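PDB 4ZWS: recombination protein uvsY from Enterobacteria phage T4, which promotes assembly of UvsX recombinase filaments on single-stranded DNA, helps UvsX displace gp32 and stimulates its enzymatic activities. Local coordinates for residues W35-H39 with F109-L114. Sequence-based numbering, arbitrary orientation.
Sequences WLNKH and FCSGAL
NE1 of Trp-35 is hydrogen-bonded to Asp-13 of helix 3-14, while the rest of the indole reaches across to residues 109-114. This is a knob-into-hole contact in an antiparallel helix pair: the short segments of helices 21-64 and 91-135 run at 160° with their axes 9.2 Å apart, and Trp-35 sits among Phe-109, Cys-110, Ala-113 and Leu-114. With CG anti to the carbonyl carbon (chi1 -76°), the ring swings into that hole. The methyl of Ala-113 lies over one face of the Trp-35 ring in a CH-pi contact, Ala-113 CB 3.9 Å from the centroid of the Trp-35 six-membered ring. Against the opposite face lies the aliphatic CD of Lys-38, whose chain then bends so that NZ forms a salt bridge with Glu-9. Cys-110 comes in at the edge, SG 3.8 Å from Trp-35 CE3, a sulfur-aromatic contact. Farther out, Trp-35 CH2 meets the edge of the Phe-109 ring. At the root of the side chain, Leu-114 CD2 packs 3.8 Å from Trp-35 CB. Phe-133 of a neighbouring subunit packs edge-to-face with His-39 and also touches Leu-36 and Leu-114, so the pair also borders a subunit interface of the heptamer. His-39 NE2 stays 3.6 Å from Ser-111 OG, with no hydrogen bond between them.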
loop_
_atom_site.group_PDB
_atom_site.type_symbol
_atom_site.label_atom_id
_atom_site.label_comp_id
_atom_site.label_asym_id
_atom_site.label_seq_id
_atom_site.Cartn_x
_atom_site.Cartn_y
_atom_site.Cartn_z
ATOM N N TRP A 35 21.445 17.070 5.706
ATOM C CA TRP A 35 20.016 16.948 5.974
ATOM C C TRP A 35 19.693 15.626 6.663
ATOM O O TRP A 35 18.730 15.535 7.413
ATOM C CB TRP A 35 19.206 17.105 4.686
ATOM C CG TRP A 35 19.116 18.538 4.243
ATOM C CD1 TRP A 35 19.940 19.178 3.371
ATOM C CD2 TRP A 35 18.140 19.504 4.654
ATOM N NE1 TRP A 35 19.542 20.480 3.211
ATOM C CE2 TRP A 35 18.438 20.705 3.989
ATOM C CE3 TRP A 35 17.045 19.467 5.517
ATOM C CZ2 TRP A 35 17.681 21.861 4.163
ATOM C CZ3 TRP A 35 16.292 20.620 5.687
ATOM C CH2 TRP A 35 16.616 21.798 5.013
ATOM N N LEU A 36 20.516 14.612 6.436
ATOM C CA LEU A 36 20.342 13.369 7.159
ATOM C C LEU A 36 20.545 13.619 8.645
ATOM O O LEU A 36 19.790 13.100 9.468
ATOM C CB LEU A 36 21.307 12.312 6.636
ATOM C CG LEU A 36 21.088 10.886 7.125
ATOM C CD1 LEU A 36 19.652 10.443 6.903
ATOM C CD2 LEU A 36 22.028 9.984 6.367
ATOM N N ASN A 37 21.511 14.472 8.977
ATOM C CA ASN A 37 21.758 14.873 10.368
ATOM C C ASN A 37 20.649 15.702 10.991
ATOM O O ASN A 37 20.320 15.497 12.155
ATOM C CB ASN A 37 23.078 15.618 10.471
ATOM C CG ASN A 37 24.245 14.704 10.271
ATOM O OD1 ASN A 37 24.090 13.486 10.371
ATOM N ND2 ASN A 37 25.407 15.265 9.935
ATOM N N LYS A 38 20.091 16.642 10.235
ATOM C CA LYS A 38 18.949 17.406 10.721
ATOM C C LYS A 38 17.855 16.430 11.136
ATOM O O LYS A 38 17.370 16.475 12.260
ATOM C CB LYS A 38 18.423 18.363 9.654
ATOM C CG LYS A 38 19.253 19.603 9.454
ATOM C CD LYS A 38 18.702 20.435 8.306
ATOM C CE LYS A 38 19.185 21.878 8.352
ATOM N NZ LYS A 38 20.667 22.011 8.351
ATOM N N HIS A 39 17.524 15.523 10.222
ATOM C CA HIS A 39 16.478 14.513 10.387
ATOM C C HIS A 39 16.736 13.680 11.641
ATOM O O HIS A 39 15.851 13.449 12.457
ATOM C CB HIS A 39 16.437 13.649 9.122
ATOM C CG HIS A 39 15.334 12.638 9.081
ATOM N ND1 HIS A 39 15.452 11.378 9.628
ATOM C CD2 HIS A 39 14.105 12.685 8.513
ATOM C CE1 HIS A 39 14.338 10.702 9.416
ATOM N NE2 HIS A 39 13.503 11.472 8.742
ATOM N N PHE A 109 9.511 17.498 6.521
ATOM C CA PHE A 109 10.155 18.392 5.577
ATOM C C PHE A 109 11.542 17.871 5.219
ATOM O O PHE A 109 11.928 17.894 4.054
ATOM C CB PHE A 109 10.262 19.813 6.120
ATOM C CG PHE A 109 10.874 20.765 5.139
ATOM C CD1 PHE A 109 12.237 21.034 5.172
ATOM C CD2 PHE A 109 10.098 21.353 4.144
ATOM C CE1 PHE A 109 12.817 21.896 4.243
ATOM C CE2 PHE A 109 10.669 22.216 3.216
ATOM C CZ PHE A 109 12.033 22.488 3.272
ATOM N N CYS A 110 12.278 17.397 6.214
ATOM C CA CYS A 110 13.613 16.866 5.978
ATOM C C CYS A 110 13.584 15.584 5.145
ATOM O O CYS A 110 14.512 15.343 4.363
ATOM C CB CYS A 110 14.323 16.588 7.304
ATOM S SG CYS A 110 14.761 18.066 8.212
ATOM N N SER A 111 12.538 14.764 5.304
ATOM C CA SER A 111 12.378 13.608 4.419
ATOM C C SER A 111 12.286 14.090 3.001
ATOM O O SER A 111 12.997 13.592 2.126
ATOM C CB SER A 111 11.159 12.767 4.752
ATOM O OG SER A 111 11.426 11.941 5.862
ATOM N N GLY A 112 11.440 15.093 2.798
ATOM C CA GLY A 112 11.262 15.681 1.491
ATOM C C GLY A 112 12.551 16.265 0.964
ATOM O O GLY A 112 12.866 16.136 -0.223
ATOM N N ALA A 113 13.310 16.890 1.854
ATOM C CA ALA A 113 14.577 17.481 1.477
ATOM C C ALA A 113 15.514 16.392 0.970
ATOM O O ALA A 113 16.188 16.552 -0.048
ATOM C CB ALA A 113 15.190 18.221 2.648
ATOM N N LEU A 114 15.556 15.281 1.692
ATOM C CA LEU A 114 16.393 14.170 1.285
ATOM C C LEU A 114 15.978 13.649 -0.085
ATOM O O LEU A 114 16.831 13.303 -0.901
ATOM C CB LEU A 114 16.355 13.076 2.339
ATOM C CG LEU A 114 17.115 13.502 3.605
ATOM C CD1 LEU A 114 16.853 12.552 4.735
ATOM C CD2 LEU A 114 18.608 13.625 3.359
#